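Local coordinates for protein BtGH115A (Bacteroides thetaiotaomicron, PDB 5BY3) that acts as a family GH115 4-O-methyl-alpha-glucuronidase with specificity for decorated arabinogalactans, probably by hydrolysing their glucuronic acid linkages, at residues 405-410 against 441-446; 416-421 against 445-450; 521-526 against 581-586; 528-533 against 572-577. All blocks are in the same frame, centred on the assembly; numbering follows the deposited sequence.

Contacts 1 and 2 lie in the core, and contact 4 is buried in a more distant helical region. Contact 3 is at the surface. Contacts 1 and 2 share helix 441-452, which meets a loop at its start and helix 411-423 further along. Their centres are about 12 Å apart. Contact 4 joins helices 523-543 and 552-580, and contact 3 sits where the first begins and just past the end of the second. These two contacts touch. The chemistry follows the setting. A buried amide gives contact 1 its hydrogen bonds. Contacts 2 and 4 are apolar packing between helices. Contact 3 is a long salt bridge between two charged side chains.

Contact 1 (405-410 against 441-446); sequences WLSTMS and EYQIEL
This is a buried polar contact in which the side chain of Gln443 binds the loop around Ser407 and Met409. It sits in the TIM barrel of the glycoside hydrolase. The loop follows strand 388-393 and leads into helix 411-423, while Gln443 lies in the first turn of helix 441-452, after strand 429-433. The contact is therefore at the C-terminal ends of two neighbouring barrel strands. The side chain of Ser407 is about 8 Å from the bound nickel ion, whose site includes Leu404 and Asp436.

Gln443 carries CG beside its own backbone N, and its chain bends at chi2 (91°). This turn presents the amide to the loop. NE2 uses both of its hydrogens. Gln443 NE2 donates to Met409 O at 3.1 Å, almost straight (175°), in the amide plane and onto a carbonyl lone pair. Gln443 NE2 also donates to Ser407 O at 2.9 Å, more bent, and it approaches from above the carbonyl plane. The third bond runs the other way. Ser407 OG donates to Gln443 OE1 at 2.7 Å, also from above the plane of the amide carbonyl. Ile414 and Tyr490 pack on the Gln443 side chain.

One amide thus makes three bonds to two residues of the loop. NE2 spans the carbonyls of Ser407 and Met409, and OE1 takes the serine hydroxyl. Two donors and one acceptor on Gln443 fix which way the amide is turned, and they satisfy polar groups that would be costly to bury without partners.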
# COMPACT_ATOMS: atom_id res chain seq x y z
N TRP A 405 -7.03 10.12 -5.67
CA TRP A 405 -7.47 11.20 -4.81
C TRP A 405 -7.46 10.82 -3.33
O TRP A 405 -6.70 11.41 -2.54
CB TRP A 405 -8.79 11.72 -5.27
CG TRP A 405 -9.47 12.69 -4.37
CD1 TRP A 405 -8.90 13.71 -3.63
CD2 TRP A 405 -10.87 12.78 -4.17
NE1 TRP A 405 -9.89 14.40 -2.97
CE2 TRP A 405 -11.10 13.86 -3.29
CE3 TRP A 405 -11.97 12.02 -4.63
CZ2 TRP A 405 -12.39 14.20 -2.85
CZ3 TRP A 405 -13.25 12.37 -4.20
CH2 TRP A 405 -13.44 13.44 -3.30
N LEU A 406 -8.27 9.82 -3.00
CA LEU A 406 -8.37 9.24 -1.68
C LEU A 406 -7.81 7.81 -1.68
O LEU A 406 -7.65 7.17 -2.73
CB LEU A 406 -9.83 9.24 -1.23
CG LEU A 406 -10.46 10.65 -1.13
CD1 LEU A 406 -11.97 10.54 -0.88
CD2 LEU A 406 -9.76 11.50 -0.07
N SER A 407 -7.50 7.34 -0.49
CA SER A 407 -6.89 6.08 -0.29
C SER A 407 -7.91 5.21 0.40
O SER A 407 -8.06 5.25 1.64
CB SER A 407 -5.66 6.26 0.62
OG SER A 407 -5.30 5.01 1.21
N THR A 408 -8.59 4.39 -0.40
CA THR A 408 -9.69 3.69 0.09
C THR A 408 -9.62 2.16 -0.03
O THR A 408 -10.63 1.45 0.19
CB THR A 408 -10.99 4.24 -0.54
OG1 THR A 408 -11.01 4.04 -1.96
CG2 THR A 408 -11.17 5.71 -0.18
N MSE A 409 -8.45 1.65 -0.39
CA MSE A 409 -8.29 0.21 -0.56
C MSE A 409 -8.52 -0.37 0.81
O MSE A 409 -8.15 0.23 1.82
CB MSE A 409 -6.92 -0.16 -1.07
CG MSE A 409 -6.92 -1.59 -1.60
SE MSE A 409 -5.08 -1.94 -2.21
CE MSE A 409 -5.59 -1.17 -3.97
N SER A 410 -9.22 -1.48 0.83
CA SER A 410 -9.62 -2.13 2.04
C SER A 410 -8.42 -2.74 2.75
O SER A 410 -7.65 -3.46 2.14
CB SER A 410 -10.64 -3.22 1.75
OG SER A 410 -10.78 -4.04 2.90
N GLU A 441 -2.17 7.19 5.05
CA GLU A 441 -1.47 7.00 6.30
C GLU A 441 -1.76 5.64 6.95
O GLU A 441 -0.86 4.91 7.39
CB GLU A 441 -1.86 8.09 7.28
CG GLU A 441 -1.48 9.51 6.86
CD GLU A 441 -2.62 10.30 6.21
OE1 GLU A 441 -3.64 9.71 5.80
OE2 GLU A 441 -2.48 11.55 6.14
N TYR A 442 -3.03 5.28 6.98
CA TYR A 442 -3.39 4.07 7.64
C TYR A 442 -2.86 2.83 6.87
O TYR A 442 -2.13 2.01 7.48
CB TYR A 442 -4.90 3.96 7.95
CG TYR A 442 -5.16 2.61 8.60
CD1 TYR A 442 -4.67 2.34 9.88
CD2 TYR A 442 -5.77 1.57 7.89
CE1 TYR A 442 -4.83 1.10 10.45
CE2 TYR A 442 -5.93 0.30 8.47
CZ TYR A 442 -5.46 0.09 9.75
OH TYR A 442 -5.59 -1.11 10.36
N GLN A 443 -3.20 2.70 5.58
CA GLN A 443 -2.76 1.52 4.77
C GLN A 443 -1.23 1.32 4.77
O GLN A 443 -0.75 0.18 4.85
CB GLN A 443 -3.27 1.58 3.33
CG GLN A 443 -4.80 1.49 3.16
CD GLN A 443 -5.53 2.85 3.16
OE1 GLN A 443 -4.98 3.88 3.59
NE2 GLN A 443 -6.78 2.86 2.70
N ILE A 444 -0.50 2.44 4.73
CA ILE A 444 0.93 2.47 4.74
C ILE A 444 1.42 1.85 6.04
O ILE A 444 2.31 1.00 6.03
CB ILE A 444 1.47 3.91 4.57
CG1 ILE A 444 1.14 4.45 3.16
CG2 ILE A 444 2.98 4.01 4.85
CD1 ILE A 444 1.30 5.96 2.99
N GLU A 445 0.83 2.24 7.16
CA GLU A 445 1.31 1.72 8.42
C GLU A 445 0.94 0.24 8.57
O GLU A 445 1.72 -0.57 9.10
CB GLU A 445 0.78 2.54 9.59
CG GLU A 445 1.40 2.15 10.93
CD GLU A 445 0.99 3.06 12.06
OE1 GLU A 445 0.66 4.23 11.82
OE2 GLU A 445 1.02 2.59 13.22
N LEU A 446 -0.24 -0.14 8.09
CA LEU A 446 -0.60 -1.54 8.05
C LEU A 446 0.45 -2.35 7.26
O LEU A 446 1.03 -3.30 7.78
CB LEU A 446 -2.00 -1.73 7.46
CG LEU A 446 -2.56 -3.17 7.37
CD1 LEU A 446 -2.60 -3.89 8.74
CD2 LEU A 446 -3.94 -3.13 6.71

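Contact 2 (416-421 against 445-450)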
# COMPACT_ATOMS: atom_id res chain seq x y z
N GLN A 416 -5.17 -9.75 3.23
CA GLN A 416 -5.24 -11.10 2.69
C GLN A 416 -4.26 -11.37 1.54
O GLN A 416 -3.77 -12.49 1.41
CB GLN A 416 -6.66 -11.57 2.41
CG GLN A 416 -7.18 -11.42 0.99
CD GLN A 416 -6.76 -12.51 -0.00
OE1 GLN A 416 -6.65 -13.70 0.30
NE2 GLN A 416 -6.55 -12.08 -1.22
N GLN A 417 -4.00 -10.37 0.72
CA GLN A 417 -3.08 -10.51 -0.36
C GLN A 417 -1.65 -10.61 0.14
O GLN A 417 -0.90 -11.45 -0.33
CB GLN A 417 -3.24 -9.39 -1.39
CG GLN A 417 -4.43 -9.57 -2.34
CD GLN A 417 -4.25 -10.76 -3.28
OE1 GLN A 417 -5.06 -11.70 -3.28
NE2 GLN A 417 -3.16 -10.73 -4.08
N MSE A 418 -1.31 -9.77 1.13
CA MSE A 418 0.08 -9.63 1.57
C MSE A 418 0.46 -10.75 2.51
O MSE A 418 1.60 -11.19 2.51
CB MSE A 418 0.43 -8.28 2.22
CG MSE A 418 0.30 -7.10 1.27
SE MSE A 418 1.37 -7.27 -0.36
CE MSE A 418 3.13 -7.34 0.52
N LYS A 419 -0.49 -11.19 3.33
CA LYS A 419 -0.33 -12.41 4.13
C LYS A 419 -0.05 -13.59 3.18
O LYS A 419 0.93 -14.32 3.37
CB LYS A 419 -1.56 -12.66 5.00
CG LYS A 419 -1.70 -14.03 5.61
CD LYS A 419 -1.00 -14.15 6.96
CE LYS A 419 -1.12 -15.56 7.52
NZ LYS A 419 -0.27 -15.69 8.73
N GLN A 420 -0.88 -13.74 2.15
CA GLN A 420 -0.64 -14.77 1.17
C GLN A 420 0.74 -14.64 0.54
O GLN A 420 1.45 -15.63 0.42
CB GLN A 420 -1.74 -14.87 0.12
CG GLN A 420 -1.69 -16.16 -0.70
CD GLN A 420 -2.98 -16.45 -1.43
OE1 GLN A 420 -3.42 -15.66 -2.27
NE2 GLN A 420 -3.60 -17.58 -1.12
N ALA A 421 1.14 -13.42 0.19
CA ALA A 421 2.47 -13.17 -0.37
C ALA A 421 3.61 -13.68 0.53
O ALA A 421 4.53 -14.37 0.05
CB ALA A 421 2.65 -11.69 -0.69
N GLU A 445 0.83 2.24 7.16
CA GLU A 445 1.31 1.72 8.42
C GLU A 445 0.94 0.24 8.57
O GLU A 445 1.72 -0.57 9.10
CB GLU A 445 0.78 2.54 9.59
CG GLU A 445 1.40 2.15 10.93
CD GLU A 445 0.99 3.06 12.06
OE1 GLU A 445 0.66 4.23 11.82
OE2 GLU A 445 1.02 2.59 13.22
N LEU A 446 -0.24 -0.14 8.09
CA LEU A 446 -0.60 -1.54 8.05
C LEU A 446 0.45 -2.35 7.26
O LEU A 446 1.03 -3.30 7.78
CB LEU A 446 -2.00 -1.73 7.46
CG LEU A 446 -2.56 -3.17 7.37
CD1 LEU A 446 -2.60 -3.89 8.74
CD2 LEU A 446 -3.94 -3.13 6.71
N PHE A 447 0.69 -1.96 6.01
CA PHE A 447 1.70 -2.58 5.19
C PHE A 447 3.04 -2.68 5.93
O PHE A 447 3.68 -3.71 5.91
CB PHE A 447 1.84 -1.75 3.91
CG PHE A 447 2.55 -2.45 2.78
CD1 PHE A 447 3.93 -2.34 2.62
CD2 PHE A 447 1.83 -3.20 1.84
CE1 PHE A 447 4.59 -2.98 1.57
CE2 PHE A 447 2.48 -3.82 0.78
CZ PHE A 447 3.85 -3.70 0.66
N MSE A 448 3.44 -1.60 6.61
CA MSE A 448 4.78 -1.54 7.22
C MSE A 448 4.85 -2.38 8.45
O MSE A 448 5.91 -2.97 8.71
CB MSE A 448 5.33 -0.13 7.51
CG MSE A 448 5.57 0.70 6.25
SE MSE A 448 6.72 -0.17 4.90
CE MSE A 448 5.87 0.65 3.35
N ASP A 449 3.75 -2.43 9.21
CA ASP A 449 3.57 -3.37 10.32
C ASP A 449 3.66 -4.82 9.86
O ASP A 449 4.30 -5.64 10.53
CB ASP A 449 2.24 -3.17 11.07
CG ASP A 449 2.24 -1.94 11.99
OD1 ASP A 449 3.32 -1.39 12.27
OD2 ASP A 449 1.14 -1.49 12.42
N MSE A 450 3.00 -5.13 8.73
CA MSE A 450 3.01 -6.48 8.17
C MSE A 450 4.43 -6.89 7.92
O MSE A 450 4.86 -7.93 8.40
CB MSE A 450 2.11 -6.58 6.96
CG MSE A 450 0.72 -6.85 7.51
SE MSE A 450 -0.60 -6.78 6.06
CE MSE A 450 -0.37 -8.73 5.75
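Helices 411-423 and 441-452 run nearly parallel where Met418 and Met450 face each other, with segment axes 11.1 Å apart at closest approach and inclined by 19°. The contact is apolar. Met418, Met450 and Phe447 carry it, and the methionines are selenomethionines in the crystal.

Met418 folds back on itself, bent at both chi2 and chi3 (-62°). This brings its terminal methyl beside the ring of Phe447, with Met418 CE 3.6 Å from Phe447 CE2. The selenium of Met418 lies 5.0 Å from the centroid of the Phe447 ring, in an oblique Met-aromatic contact. Met450 reaches the other way, from helix 441-452 to the backbone of helix 411-423. Met450 CE touches Met418 CB at 3.6 Å and the backbone N of Lys419 at 3.5 Å. The base of the Lys419 side chain comes near this methyl; its far end leads away, and NZ is hydrogen-bonded to Ser458 OG.

The two helices lie on the outside of the barrel, against its strands. Met418 also packs on Val390 and Tyr392 of strand 388-393. Trp430 of strand 429-433 touches both Met418 and Met450, while Val457 of helix 454-459 packs on Met450.

Contact 3 (521-526 against 581-586); sequences WSEREI and HDKEDW
Glu523 is extended beyond CG (chi2 -169°), while Lys583 starts with CG beside its backbone N (chi1 -54°) and then bends at each later torsion. The two chains cross at the surface and bring their charges together. Glu523 opens helix 523-543, whose start is a capping box. Ser522 OG accepts from Glu525 N, and Glu525 OE1 accepts from Ser522 N at 2.9 Å. Lys583 lies just past the end of helix 552-580, which closes in a Schellman motif with Asp582 at positive phi as its C-prime residue. The contact thus links the start of one helix to the turn that ends the next.

The salt bridge is long, with Glu523 OE1 3.6 Å from Lys583 NZ. Much of the touching is done by the lysine methylenes CD and CE, where the two side chains cross obliquely. Both residues also touch crystal neighbours, and their chain shapes may partly reflect this. An alanine in place of Glu523 would probably leave the Lys583 ammonium without this charged mate and its chain freer to swing into solvent. Glu523 also packs on Leu578 of helix 552-580. The nearest approach across the contact is carbon to oxygen, Lys583 CD to Glu523 OE1 at 3.4 Å.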
# COMPACT_ATOMS: atom_id res chain seq x y z
N TRP A 521 -27.24 0.27 -11.12
CA TRP A 521 -27.88 0.06 -9.82
C TRP A 521 -29.32 0.61 -9.82
O TRP A 521 -29.61 1.56 -10.53
CB TRP A 521 -27.06 0.69 -8.69
CG TRP A 521 -25.60 0.28 -8.54
CD1 TRP A 521 -24.96 -0.86 -9.04
CD2 TRP A 521 -24.60 0.98 -7.79
NE1 TRP A 521 -23.62 -0.86 -8.67
CE2 TRP A 521 -23.38 0.26 -7.91
CE3 TRP A 521 -24.60 2.18 -7.05
CZ2 TRP A 521 -22.21 0.68 -7.31
CZ3 TRP A 521 -23.46 2.59 -6.47
CH2 TRP A 521 -22.27 1.84 -6.57
N SER A 522 -30.21 0.00 -9.04
CA SER A 522 -31.59 0.46 -8.94
C SER A 522 -31.71 1.72 -8.08
O SER A 522 -30.84 1.99 -7.27
CB SER A 522 -32.42 -0.60 -8.26
OG SER A 522 -32.00 -0.70 -6.90
N GLU A 523 -32.80 2.45 -8.24
CA GLU A 523 -33.17 3.54 -7.33
C GLU A 523 -33.06 3.19 -5.85
O GLU A 523 -32.46 3.94 -5.06
CB GLU A 523 -34.56 4.08 -7.65
CG GLU A 523 -34.61 5.59 -7.42
CD GLU A 523 -36.00 6.20 -7.44
OE1 GLU A 523 -36.86 5.69 -8.18
OE2 GLU A 523 -36.20 7.21 -6.74
N ARG A 524 -33.60 2.02 -5.50
CA ARG A 524 -33.54 1.49 -4.14
C ARG A 524 -32.08 1.36 -3.65
O ARG A 524 -31.72 1.98 -2.64
CB ARG A 524 -34.36 0.19 -4.03
CG ARG A 524 -34.37 -0.46 -2.66
CD ARG A 524 -34.83 -1.90 -2.78
NE ARG A 524 -33.98 -2.83 -2.00
CZ ARG A 524 -32.85 -3.40 -2.42
NH1 ARG A 524 -32.35 -3.16 -3.63
NH2 ARG A 524 -32.19 -4.23 -1.61
N GLU A 525 -31.23 0.64 -4.39
CA GLU A 525 -29.78 0.50 -4.07
C GLU A 525 -29.05 1.85 -3.96
O GLU A 525 -28.16 2.02 -3.13
CB GLU A 525 -29.08 -0.39 -5.12
CG GLU A 525 -29.44 -1.88 -5.05
CD GLU A 525 -29.10 -2.71 -6.31
OE1 GLU A 525 -29.05 -2.17 -7.44
OE2 GLU A 525 -28.93 -3.95 -6.18
N ILE A 526 -29.44 2.82 -4.79
CA ILE A 526 -28.83 4.15 -4.78
C ILE A 526 -29.19 4.87 -3.48
O ILE A 526 -28.29 5.35 -2.77
CB ILE A 526 -29.23 4.97 -6.02
CG1 ILE A 526 -28.56 4.40 -7.26
CG2 ILE A 526 -28.85 6.43 -5.86
CD1 ILE A 526 -29.20 4.84 -8.55
N HIS A 581 -32.64 11.07 -14.64
CA HIS A 581 -33.91 10.36 -14.78
C HIS A 581 -35.11 11.11 -14.13
O HIS A 581 -36.14 10.50 -13.89
CB HIS A 581 -33.81 8.93 -14.22
CG HIS A 581 -32.90 8.04 -15.00
ND1 HIS A 581 -31.54 7.96 -14.76
CD2 HIS A 581 -33.15 7.18 -16.02
CE1 HIS A 581 -30.99 7.11 -15.60
NE2 HIS A 581 -31.95 6.61 -16.37
N ASP A 582 -34.96 12.41 -13.86
CA ASP A 582 -36.08 13.29 -13.48
C ASP A 582 -36.65 12.85 -12.12
O ASP A 582 -37.87 12.86 -11.89
CB ASP A 582 -37.15 13.27 -14.60
CG ASP A 582 -37.88 14.60 -14.78
OD1 ASP A 582 -37.22 15.59 -15.18
OD2 ASP A 582 -39.12 14.63 -14.55
N LYS A 583 -35.74 12.45 -11.23
CA LYS A 583 -36.11 11.92 -9.90
C LYS A 583 -35.45 12.72 -8.76
O LYS A 583 -35.59 12.34 -7.57
CB LYS A 583 -35.73 10.44 -9.79
CG LYS A 583 -36.31 9.61 -10.89
CD LYS A 583 -36.64 8.21 -10.46
CE LYS A 583 -37.97 7.85 -11.09
NZ LYS A 583 -37.97 6.44 -11.55
N GLU A 584 -34.75 13.80 -9.15
CA GLU A 584 -33.98 14.66 -8.27
C GLU A 584 -33.59 15.94 -8.93
O GLU A 584 -33.50 16.00 -10.16
CB GLU A 584 -32.67 14.00 -7.86
CG GLU A 584 -32.71 13.37 -6.48
CD GLU A 584 -32.80 14.40 -5.36
OE1 GLU A 584 -32.71 15.63 -5.64
OE2 GLU A 584 -32.98 13.95 -4.19
N ASP A 585 -33.29 16.95 -8.12
CA ASP A 585 -32.84 18.23 -8.62
C ASP A 585 -31.34 18.30 -8.76
O ASP A 585 -30.59 17.99 -7.84
CB ASP A 585 -33.34 19.38 -7.74
CG ASP A 585 -33.65 20.63 -8.56
OD1 ASP A 585 -32.70 21.37 -8.94
OD2 ASP A 585 -34.86 20.84 -8.83
N TRP A 586 -30.92 18.75 -9.93
CA TRP A 586 -29.52 18.91 -10.31
C TRP A 586 -28.67 19.77 -9.38
O TRP A 586 -27.44 19.61 -9.32
CB TRP A 586 -29.45 19.49 -11.70
CG TRP A 586 -29.68 18.49 -12.78
CD1 TRP A 586 -30.81 18.32 -13.52
CD2 TRP A 586 -28.74 17.50 -13.23
NE1 TRP A 586 -30.63 17.30 -14.43
CE2 TRP A 586 -29.36 16.78 -14.28
CE3 TRP A 586 -27.42 17.16 -12.86
CZ2 TRP A 586 -28.72 15.72 -14.96
CZ3 TRP A 586 -26.76 16.12 -13.56
CH2 TRP A 586 -27.42 15.41 -14.58

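Contact 4 (528-533 against 572-577)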
# COMPACT_ATOMS: atom_id res chain seq x y z
N GLU A 528 -30.34 3.51 -0.68
CA GLU A 528 -29.72 2.73 0.39
C GLU A 528 -28.25 3.18 0.57
O GLU A 528 -27.83 3.48 1.69
CB GLU A 528 -29.90 1.24 0.10
CG GLU A 528 -29.45 0.28 1.19
CD GLU A 528 -29.94 -1.15 0.97
OE1 GLU A 528 -30.73 -1.39 0.03
OE2 GLU A 528 -29.54 -2.05 1.76
N ARG A 529 -27.50 3.32 -0.53
CA ARG A 529 -26.10 3.74 -0.49
C ARG A 529 -26.01 5.21 -0.03
O ARG A 529 -25.21 5.55 0.85
CB ARG A 529 -25.39 3.50 -1.86
CG ARG A 529 -23.87 3.75 -1.91
CD ARG A 529 -23.23 3.53 -3.29
NE ARG A 529 -21.82 4.00 -3.39
CZ ARG A 529 -20.73 3.28 -3.04
NH1 ARG A 529 -20.84 2.01 -2.59
NH2 ARG A 529 -19.52 3.83 -3.16
N LEU A 530 -26.82 6.08 -0.64
CA LEU A 530 -26.89 7.51 -0.22
C LEU A 530 -27.07 7.74 1.27
O LEU A 530 -26.43 8.65 1.82
CB LEU A 530 -27.95 8.30 -1.00
CG LEU A 530 -27.40 8.73 -2.36
CD1 LEU A 530 -28.43 9.42 -3.23
CD2 LEU A 530 -26.16 9.59 -2.12
N ASN A 531 -27.89 6.89 1.91
CA ASN A 531 -28.19 6.96 3.34
C ASN A 531 -27.13 6.41 4.25
O ASN A 531 -26.89 7.01 5.32
CB ASN A 531 -29.53 6.31 3.67
CG ASN A 531 -30.67 7.31 3.58
OD1 ASN A 531 -31.00 7.99 4.56
ND2 ASN A 531 -31.23 7.45 2.39
N ALA A 532 -26.53 5.28 3.85
CA ALA A 532 -25.40 4.71 4.58
C ALA A 532 -24.31 5.78 4.67
O ALA A 532 -23.79 6.02 5.75
CB ALA A 532 -24.88 3.41 3.94
N TYR A 533 -24.05 6.49 3.57
CA TYR A 533 -23.08 7.58 3.56
C TYR A 533 -23.50 8.78 4.43
O TYR A 533 -22.69 9.29 5.22
CB TYR A 533 -22.68 8.01 2.14
CG TYR A 533 -21.46 7.29 1.55
CD1 TYR A 533 -20.23 7.29 2.21
CD2 TYR A 533 -21.54 6.62 0.33
CE1 TYR A 533 -19.15 6.65 1.67
CE2 TYR A 533 -20.45 5.96 -0.21
CZ TYR A 533 -19.26 6.01 0.44
OH TYR A 533 -18.19 5.36 -0.08
N LYS A 572 -22.61 13.68 -5.25
CA LYS A 572 -22.49 14.44 -6.50
C LYS A 572 -22.90 13.59 -7.68
O LYS A 572 -23.68 14.03 -8.56
CB LYS A 572 -21.06 14.95 -6.71
CG LYS A 572 -20.86 15.85 -7.96
CD LYS A 572 -19.39 16.11 -8.25
CE LYS A 572 -18.72 14.95 -9.02
NZ LYS A 572 -17.30 15.26 -9.33
N LEU A 573 -22.38 12.36 -7.69
CA LEU A 573 -22.58 11.46 -8.81
C LEU A 573 -23.90 10.70 -8.70
O LEU A 573 -24.55 10.47 -9.71
CB LEU A 573 -21.32 10.54 -9.02
CG LEU A 573 -20.17 11.41 -9.58
CD1 LEU A 573 -18.81 11.15 -8.97
CD2 LEU A 573 -20.12 11.38 -11.10
N LEU A 574 -24.32 10.33 -7.49
CA LEU A 574 -25.61 9.63 -7.39
C LEU A 574 -26.84 10.54 -7.56
O LEU A 574 -27.79 10.12 -8.24
CB LEU A 574 -25.70 8.75 -6.16
CG LEU A 574 -24.77 7.57 -6.28
CD1 LEU A 574 -24.85 6.75 -5.01
CD2 LEU A 574 -25.11 6.72 -7.50
N TYR A 575 -26.83 11.76 -6.99
CA TYR A 575 -27.92 12.73 -7.25
C TYR A 575 -27.97 13.06 -8.73
O TYR A 575 -29.04 13.17 -9.30
CB TYR A 575 -27.74 14.04 -6.48
CG TYR A 575 -27.85 14.00 -4.96
CD1 TYR A 575 -28.73 13.13 -4.31
CD2 TYR A 575 -27.10 14.91 -4.18
CE1 TYR A 575 -28.82 13.11 -2.92
CE2 TYR A 575 -27.19 14.92 -2.79
CZ TYR A 575 -28.05 14.02 -2.16
OH TYR A 575 -28.13 14.03 -0.77
N ALA A 576 -26.79 13.21 -9.35
CA ALA A 576 -26.68 13.41 -10.78
C ALA A 576 -27.38 12.30 -11.58
O ALA A 576 -28.06 12.60 -12.60
CB ALA A 576 -25.21 13.51 -11.18
N GLN A 577 -27.23 11.05 -11.12
CA GLN A 577 -27.86 9.92 -11.80
C GLN A 577 -29.38 9.96 -11.63
O GLN A 577 -30.13 9.73 -12.59
CB GLN A 577 -27.28 8.58 -11.35
CG GLN A 577 -28.07 7.37 -11.83
CD GLN A 577 -27.27 6.08 -11.81
OE1 GLN A 577 -26.05 6.09 -11.67
NE2 GLN A 577 -27.96 4.97 -11.96
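The contact belongs to the helical region that follows the barrel, where Leu530 of helix 523-543 packs between Leu574 and Tyr575 of helix 552-580. The Leu530 CD1 methyl does much of the touching. Leu530 CD1 lies 3.7 Å from Tyr575 CE1 and meets the ring obliquely. The same methyl, Leu530 CD1, is 4.1 Å from Leu574 CB. The side chains of Leu530 and Leu574 slide past each other in opposite directions, and Leu574 CB lies near both methyls of Leu530. Tyr575 has CG beside its backbone N (chi1 -67°), which swings the ring from the flank of its helix toward Leu530.

The two helices are consecutive in the chain and form an antiparallel hairpin. Their local axes make an angle of 149° and come within 10.9 Å. With an alanine at Leu530, a gap would probably open between Leu574 and Tyr575, and the tyrosine ring would lose the methyl that abuts it.

Arg529 adds its aliphatic part to the interface. Its chain is extended from CG to NE, and Arg529 CD lies 4.0 Å from Leu574 CD1. The two side chains cross at about a right angle, and the leucine methyl sits at the guanidinium edge, near its plane. The polar end is held elsewhere. Arg529 NE donates to Asn570 OD1 and NH1 to Leu492 O in helix 476-495. Tyr533, one turn on, sets its CE2 over one face of the Arg529 guanidinium, 3.6 Å above the plane and offset toward the rim, and Arg529 NE lies at the edge of the tyrosine ring. Trp521 packs on the Arg529 chain, and Leu574 also touches Met501.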